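Local coordinates for inner membrane lipoprotein SadB (Salmonella enterica, PDB 4C47) that forms a membrane-anchored homotrimer required for proper surface expression of the trimeric autotransporter adhesin SadA, and may take part directly in its biogenesis, at residues 83-97 with 109-123. Sequence-based numbering, arbitrary orientation.
Sequences FIINNGNIGLAGRIL and HLDLVNLLSIPVSNL
Leu110 CD1 meets the Phe83 ring at its edge, near the ring plane and 3.7 Å from Phe83 CZ. Gly94 CA lies against one face of this ring, nearer its margin than its centre. The edge of the Arg95 guanidinium faces Asp111. The contact joins the two strands of an antiparallel beta hairpin in the C-terminal beta-sandwich domain, with strand 82-86 alongside. Backbone hydrogen bonds pair Ala93 with Val113 and Arg95 with Asp111 in both directions. Past the end of strand 105-114, Leu115 N still donates a hydrogen bond to Gly91 O.

Phe83, Leu92, Leu110 and Leu112 pack on the face turned to the sandwich core. Leu92 CD1 and Leu123 CD1 touch tip to tip at 3.9 Å, and both side chains also touch Ile185 of strand 180-186. On the other face Ala93 CB sits against Val113 CG1 and Leu115 CD2. Leu115 also packs on Ile118 of a neighbouring subunit, which places this end at the trimer interface.

Arg95 also makes a cation-pi contact with Trp163. Its chi1 of 60° sets CG between the backbone N and the carbonyl carbon, and the straight run beyond brings NE and NH2 to Asp111 OD2 in a salt bridge. The guanidinium and carboxylate planes are 53° apart. Asp111 OD2 takes Arg95 NE on its anti lone pair at 3.0 Å, and Arg95 NH2 from above the carboxylate plane.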
loop_
_atom_site.group_PDB
_atom_site.type_symbol
_atom_site.label_atom_id
_atom_site.label_comp_id
_atom_site.label_asym_id
_atom_site.label_seq_id
_atom_site.Cartn_x
_atom_site.Cartn_y
_atom_site.Cartn_z
ATOM N N PHE A 83 -7.663 -12.805 -22.621
ATOM C CA PHE A 83 -7.525 -12.130 -21.332
ATOM C C PHE A 83 -7.328 -13.144 -20.202
ATOM O O PHE A 83 -7.626 -14.323 -20.358
ATOM C CB PHE A 83 -8.726 -11.216 -21.044
ATOM C CG PHE A 83 -10.021 -11.950 -20.819
ATOM C CD1 PHE A 83 -10.866 -12.231 -21.883
ATOM C CD2 PHE A 83 -10.403 -12.341 -19.545
ATOM C CE1 PHE A 83 -12.059 -12.896 -21.682
ATOM C CE2 PHE A 83 -11.597 -13.009 -19.333
ATOM C CZ PHE A 83 -12.428 -13.288 -20.406
ATOM N N ILE A 84 -6.823 -12.678 -19.066
ATOM C CA ILE A 84 -6.550 -13.554 -17.938
ATOM C C ILE A 84 -7.235 -13.047 -16.673
ATOM O O ILE A 84 -7.213 -11.850 -16.383
ATOM C CB ILE A 84 -5.027 -13.668 -17.669
ATOM C CG1 ILE A 84 -4.304 -14.309 -18.858
ATOM C CG2 ILE A 84 -4.759 -14.468 -16.404
ATOM C CD1 ILE A 84 -4.423 -15.812 -18.919
ATOM N N ILE A 85 -7.856 -13.961 -15.935
ATOM C CA ILE A 85 -8.367 -13.659 -14.604
ATOM C C ILE A 85 -7.608 -14.487 -13.572
ATOM O O ILE A 85 -7.602 -15.716 -13.632
ATOM C CB ILE A 85 -9.870 -13.965 -14.474
ATOM C CG1 ILE A 85 -10.665 -13.265 -15.575
ATOM C CG2 ILE A 85 -10.372 -13.550 -13.102
ATOM C CD1 ILE A 85 -12.145 -13.627 -15.571
ATOM N N ASN A 86 -6.968 -13.813 -12.625
ATOM C CA ASN A 86 -6.154 -14.489 -11.619
ATOM C C ASN A 86 -6.237 -13.753 -10.288
ATOM O O ASN A 86 -5.809 -12.603 -10.182
ATOM C CB ASN A 86 -4.699 -14.593 -12.099
ATOM C CG ASN A 86 -3.826 -15.446 -11.181
ATOM O OD1 ASN A 86 -4.002 -15.465 -9.962
ATOM N ND2 ASN A 86 -2.873 -16.149 -11.773
ATOM N N ASN A 87 -6.787 -14.420 -9.277
ATOM C CA ASN A 87 -6.959 -13.809 -7.962
ATOM C C ASN A 87 -5.985 -14.336 -6.914
ATOM O O ASN A 87 -6.132 -14.064 -5.721
ATOM C CB ASN A 87 -8.402 -13.969 -7.472
ATOM C CG ASN A 87 -8.828 -15.426 -7.345
ATOM O OD1 ASN A 87 -8.023 -16.344 -7.517
ATOM N ND2 ASN A 87 -10.102 -15.641 -7.035
ATOM N N GLY A 88 -4.997 -15.101 -7.362
ATOM C CA GLY A 88 -4.013 -15.661 -6.455
ATOM C C GLY A 88 -4.325 -17.091 -6.058
ATOM O O GLY A 88 -3.489 -17.777 -5.473
ATOM N N ASN A 89 -5.535 -17.543 -6.372
ATOM C CA ASN A 89 -5.953 -18.901 -6.043
ATOM C C ASN A 89 -6.403 -19.669 -7.274
ATOM O O ASN A 89 -6.013 -20.817 -7.481
ATOM C CB ASN A 89 -7.083 -18.888 -5.013
ATOM C CG ASN A 89 -6.663 -18.282 -3.692
ATOM O OD1 ASN A 89 -5.476 -18.196 -3.383
ATOM N ND2 ASN A 89 -7.643 -17.866 -2.896
ATOM N N ILE A 90 -7.243 -19.030 -8.079
ATOM C CA ILE A 90 -7.739 -19.632 -9.305
ATOM C C ILE A 90 -7.286 -18.822 -10.514
ATOM O O ILE A 90 -7.413 -17.599 -10.539
ATOM C CB ILE A 90 -9.277 -19.749 -9.288
ATOM C CG1 ILE A 90 -9.711 -20.841 -8.311
ATOM C CG2 ILE A 90 -9.811 -20.059 -10.672
ATOM C CD1 ILE A 90 -11.200 -21.078 -8.286
ATOM N N GLY A 91 -6.732 -19.513 -11.502
ATOM C CA GLY A 91 -6.315 -18.880 -12.737
ATOM C C GLY A 91 -7.160 -19.344 -13.907
ATOM O O GLY A 91 -7.329 -20.542 -14.135
ATOM N N LEU A 92 -7.699 -18.383 -14.647
ATOM C CA LEU A 92 -8.533 -18.659 -15.803
ATOM C C LEU A 92 -8.025 -17.845 -16.975
ATOM O O LEU A 92 -7.601 -16.703 -16.805
ATOM C CB LEU A 92 -9.988 -18.268 -15.525
ATOM C CG LEU A 92 -10.740 -18.945 -14.377
ATOM C CD1 LEU A 92 -12.158 -18.402 -14.297
ATOM C CD2 LEU A 92 -10.759 -20.452 -14.554
ATOM N N ALA A 93 -8.053 -18.430 -18.166
ATOM C CA ALA A 93 -7.835 -17.643 -19.376
ATOM C C ALA A 93 -9.146 -17.577 -20.132
ATOM O O ALA A 93 -10.016 -18.422 -19.940
ATOM C CB ALA A 93 -6.738 -18.249 -20.247
ATOM N N GLY A 94 -9.291 -16.575 -20.989
ATOM C CA GLY A 94 -10.511 -16.412 -21.750
ATOM C C GLY A 94 -10.240 -15.886 -23.141
ATOM O O GLY A 94 -9.328 -15.082 -23.341
ATOM N N ARG A 95 -11.027 -16.346 -24.107
ATOM C CA ARG A 95 -10.923 -15.845 -25.472
ATOM C C ARG A 95 -12.302 -15.455 -25.997
ATOM O O ARG A 95 -13.257 -16.233 -25.916
ATOM C CB ARG A 95 -10.252 -16.873 -26.391
ATOM C CG ARG A 95 -10.974 -18.214 -26.487
ATOM C CD ARG A 95 -10.137 -19.256 -27.215
ATOM N NE ARG A 95 -10.890 -20.489 -27.428
ATOM C CZ ARG A 95 -10.367 -21.627 -27.871
ATOM N NH1 ARG A 95 -9.074 -21.708 -28.148
ATOM N NH2 ARG A 95 -11.145 -22.687 -28.029
ATOM N N ILE A 96 -12.405 -14.235 -26.517
ATOM C CA ILE A 96 -13.676 -13.717 -27.001
ATOM C C ILE A 96 -13.935 -14.165 -28.438
ATOM O O ILE A 96 -13.183 -13.828 -29.350
ATOM C CB ILE A 96 -13.730 -12.180 -26.915
ATOM C CG1 ILE A 96 -13.546 -11.723 -25.467
ATOM C CG2 ILE A 96 -15.043 -11.672 -27.472
ATOM C CD1 ILE A 96 -13.696 -10.232 -25.275
ATOM N N LEU A 97 -15.002 -14.932 -28.628
ATOM C CA LEU A 97 -15.359 -15.434 -29.949
ATOM C C LEU A 97 -16.141 -14.391 -30.741
ATOM O O LEU A 97 -15.839 -14.137 -31.908
ATOM C CB LEU A 97 -16.166 -16.728 -29.829
ATOM C CG LEU A 97 -15.513 -17.838 -29.004
ATOM C CD1 LEU A 97 -16.460 -19.017 -28.845
ATOM C CD2 LEU A 97 -14.198 -18.280 -29.632
ATOM N N HIS A 109 -20.094 -14.160 -26.561
ATOM C CA HIS A 109 -19.771 -15.578 -26.591
ATOM C C HIS A 109 -18.270 -15.719 -26.444
ATOM O O HIS A 109 -17.512 -15.152 -27.226
ATOM C CB HIS A 109 -20.234 -16.212 -27.902
ATOM C CG HIS A 109 -21.709 -16.116 -28.128
ATOM N ND1 HIS A 109 -22.585 -17.109 -27.746
ATOM C CD2 HIS A 109 -22.464 -15.141 -28.686
ATOM C CE1 HIS A 109 -23.816 -16.751 -28.064
ATOM N NE2 HIS A 109 -23.771 -15.562 -28.637
ATOM N N LEU A 110 -17.838 -16.459 -25.430
ATOM C CA LEU A 110 -16.412 -16.658 -25.216
ATOM C C LEU A 110 -16.093 -18.085 -24.796
ATOM O O LEU A 110 -16.988 -18.898 -24.570
ATOM C CB LEU A 110 -15.870 -15.681 -24.172
ATOM C CG LEU A 110 -16.339 -15.816 -22.728
ATOM C CD1 LEU A 110 -15.287 -15.279 -21.773
ATOM C CD2 LEU A 110 -17.642 -15.076 -22.525
ATOM N N ASP A 111 -14.802 -18.383 -24.707
ATOM C CA ASP A 111 -14.341 -19.624 -24.105
ATOM C C ASP A 111 -13.542 -19.286 -22.856
ATOM O O ASP A 111 -12.716 -18.372 -22.862
ATOM C CB ASP A 111 -13.471 -20.426 -25.078
ATOM C CG ASP A 111 -14.277 -21.090 -26.179
ATOM O OD1 ASP A 111 -15.458 -21.420 -25.936
ATOM O OD2 ASP A 111 -13.727 -21.289 -27.283
ATOM N N LEU A 112 -13.807 -20.014 -21.779
ATOM C CA LEU A 112 -12.992 -19.918 -20.580
ATOM C C LEU A 112 -12.218 -21.218 -20.426
ATOM O O LEU A 112 -12.695 -22.283 -20.829
ATOM C CB LEU A 112 -13.868 -19.684 -19.347
ATOM C CG LEU A 112 -14.582 -18.336 -19.218
ATOM C CD1 LEU A 112 -15.470 -18.320 -17.983
ATOM C CD2 LEU A 112 -13.577 -17.195 -19.163
ATOM N N VAL A 113 -11.024 -21.131 -19.852
ATOM C CA VAL A 113 -10.226 -22.320 -19.594
ATOM C C VAL A 113 -9.526 -22.245 -18.234
ATOM O O VAL A 113 -8.959 -21.206 -17.858
ATOM C CB VAL A 113 -9.197 -22.586 -20.723
ATOM C CG1 VAL A 113 -8.184 -21.454 -20.824
ATOM C CG2 VAL A 113 -8.503 -23.917 -20.503
ATOM N N ASN A 114 -9.607 -23.348 -17.495
ATOM C CA ASN A 114 -8.956 -23.487 -16.200
ATOM C C ASN A 114 -7.457 -23.702 -16.379
ATOM O O ASN A 114 -7.034 -24.663 -17.020
ATOM C CB ASN A 114 -9.594 -24.646 -15.428
ATOM C CG ASN A 114 -8.906 -24.932 -14.106
ATOM O OD1 ASN A 114 -8.173 -24.101 -13.571
ATOM N ND2 ASN A 114 -9.148 -26.122 -13.567
ATOM N N LEU A 115 -6.661 -22.798 -15.816
ATOM C CA LEU A 115 -5.213 -22.836 -15.981
ATOM C C LEU A 115 -4.554 -23.814 -15.017
ATOM O O LEU A 115 -3.393 -24.178 -15.192
ATOM C CB LEU A 115 -4.620 -21.440 -15.786
ATOM C CG LEU A 115 -5.077 -20.371 -16.777
ATOM C CD1 LEU A 115 -4.353 -19.046 -16.528
ATOM C CD2 LEU A 115 -4.864 -20.857 -18.207
ATOM N N LEU A 116 -5.303 -24.239 -14.004
ATOM C CA LEU A 116 -4.769 -25.109 -12.963
ATOM C C LEU A 116 -4.786 -26.576 -13.400
ATOM O O LEU A 116 -5.256 -26.906 -14.489
ATOM C CB LEU A 116 -5.564 -24.932 -11.670
ATOM C CG LEU A 116 -5.727 -23.492 -11.173
ATOM C CD1 LEU A 116 -6.461 -23.458 -9.838
ATOM C CD2 LEU A 116 -4.375 -22.793 -11.067
ATOM N N SER A 117 -4.273 -27.447 -12.537
ATOM C CA SER A 117 -4.134 -28.865 -12.849
ATOM C C SER A 117 -5.286 -29.703 -12.296
ATOM O O SER A 117 -5.358 -30.905 -12.543
ATOM C CB SER A 117 -2.808 -29.396 -12.306
ATOM O OG SER A 117 -2.749 -29.272 -10.894
ATOM N N ILE A 118 -6.177 -29.071 -11.539
ATOM C CA ILE A 118 -7.359 -29.751 -11.020
ATOM C C ILE A 118 -8.626 -29.026 -11.470
ATOM O O ILE A 118 -8.607 -27.810 -11.676
ATOM C CB ILE A 118 -7.327 -29.867 -9.477
ATOM C CG1 ILE A 118 -7.241 -28.485 -8.826
ATOM C CG2 ILE A 118 -6.162 -30.737 -9.034
ATOM C CD1 ILE A 118 -7.360 -28.522 -7.319
ATOM N N PRO A 119 -9.727 -29.775 -11.645
ATOM C CA PRO A 119 -10.997 -29.163 -12.050
ATOM C C PRO A 119 -11.486 -28.147 -11.023
ATOM O O PRO A 119 -11.217 -28.297 -9.833
ATOM C CB PRO A 119 -11.964 -30.352 -12.089
ATOM C CG PRO A 119 -11.101 -31.557 -12.235
ATOM C CD PRO A 119 -9.830 -31.241 -11.515
ATOM N N VAL A 120 -12.187 -27.122 -11.492
ATOM C CA VAL A 120 -12.894 -26.204 -10.610
ATOM C C VAL A 120 -14.353 -26.125 -11.053
ATOM O O VAL A 120 -14.646 -26.125 -12.249
ATOM C CB VAL A 120 -12.251 -24.794 -10.587
ATOM C CG1 VAL A 120 -10.842 -24.861 -10.025
ATOM C CG2 VAL A 120 -12.232 -24.179 -11.977
ATOM N N SER A 121 -15.266 -26.073 -10.090
ATOM C CA SER A 121 -16.689 -26.058 -10.401
ATOM C C SER A 121 -17.427 -25.016 -9.579
ATOM O O SER A 121 -16.921 -24.548 -8.559
ATOM C CB SER A 121 -17.306 -27.437 -10.161
ATOM O OG SER A 121 -16.690 -28.418 -10.976
ATOM N N ASN A 122 -18.626 -24.665 -10.036
ATOM C CA ASN A 122 -19.496 -23.726 -9.336
ATOM C C ASN A 122 -18.849 -22.367 -9.094
ATOM O O ASN A 122 -18.952 -21.803 -8.004
ATOM C CB ASN A 122 -19.998 -24.329 -8.022
ATOM C CG ASN A 122 -20.637 -25.691 -8.218
ATOM O OD1 ASN A 122 -21.083 -26.024 -9.316
ATOM N ND2 ASN A 122 -20.683 -26.486 -7.153
ATOM N N LEU A 123 -18.176 -21.859 -10.121
ATOM C CA LEU A 123 -17.612 -20.520 -10.093
ATOM C C LEU A 123 -18.723 -19.499 -10.293
ATOM O O LEU A 123 -19.682 -19.749 -11.023
ATOM C CB LEU A 123 -16.563 -20.357 -11.196
ATOM C CG LEU A 123 -15.137 -20.847 -10.937
ATOM C CD1 LEU A 123 -14.335 -20.857 -12.226
ATOM C CD2 LEU A 123 -14.453 -19.970 -9.906
#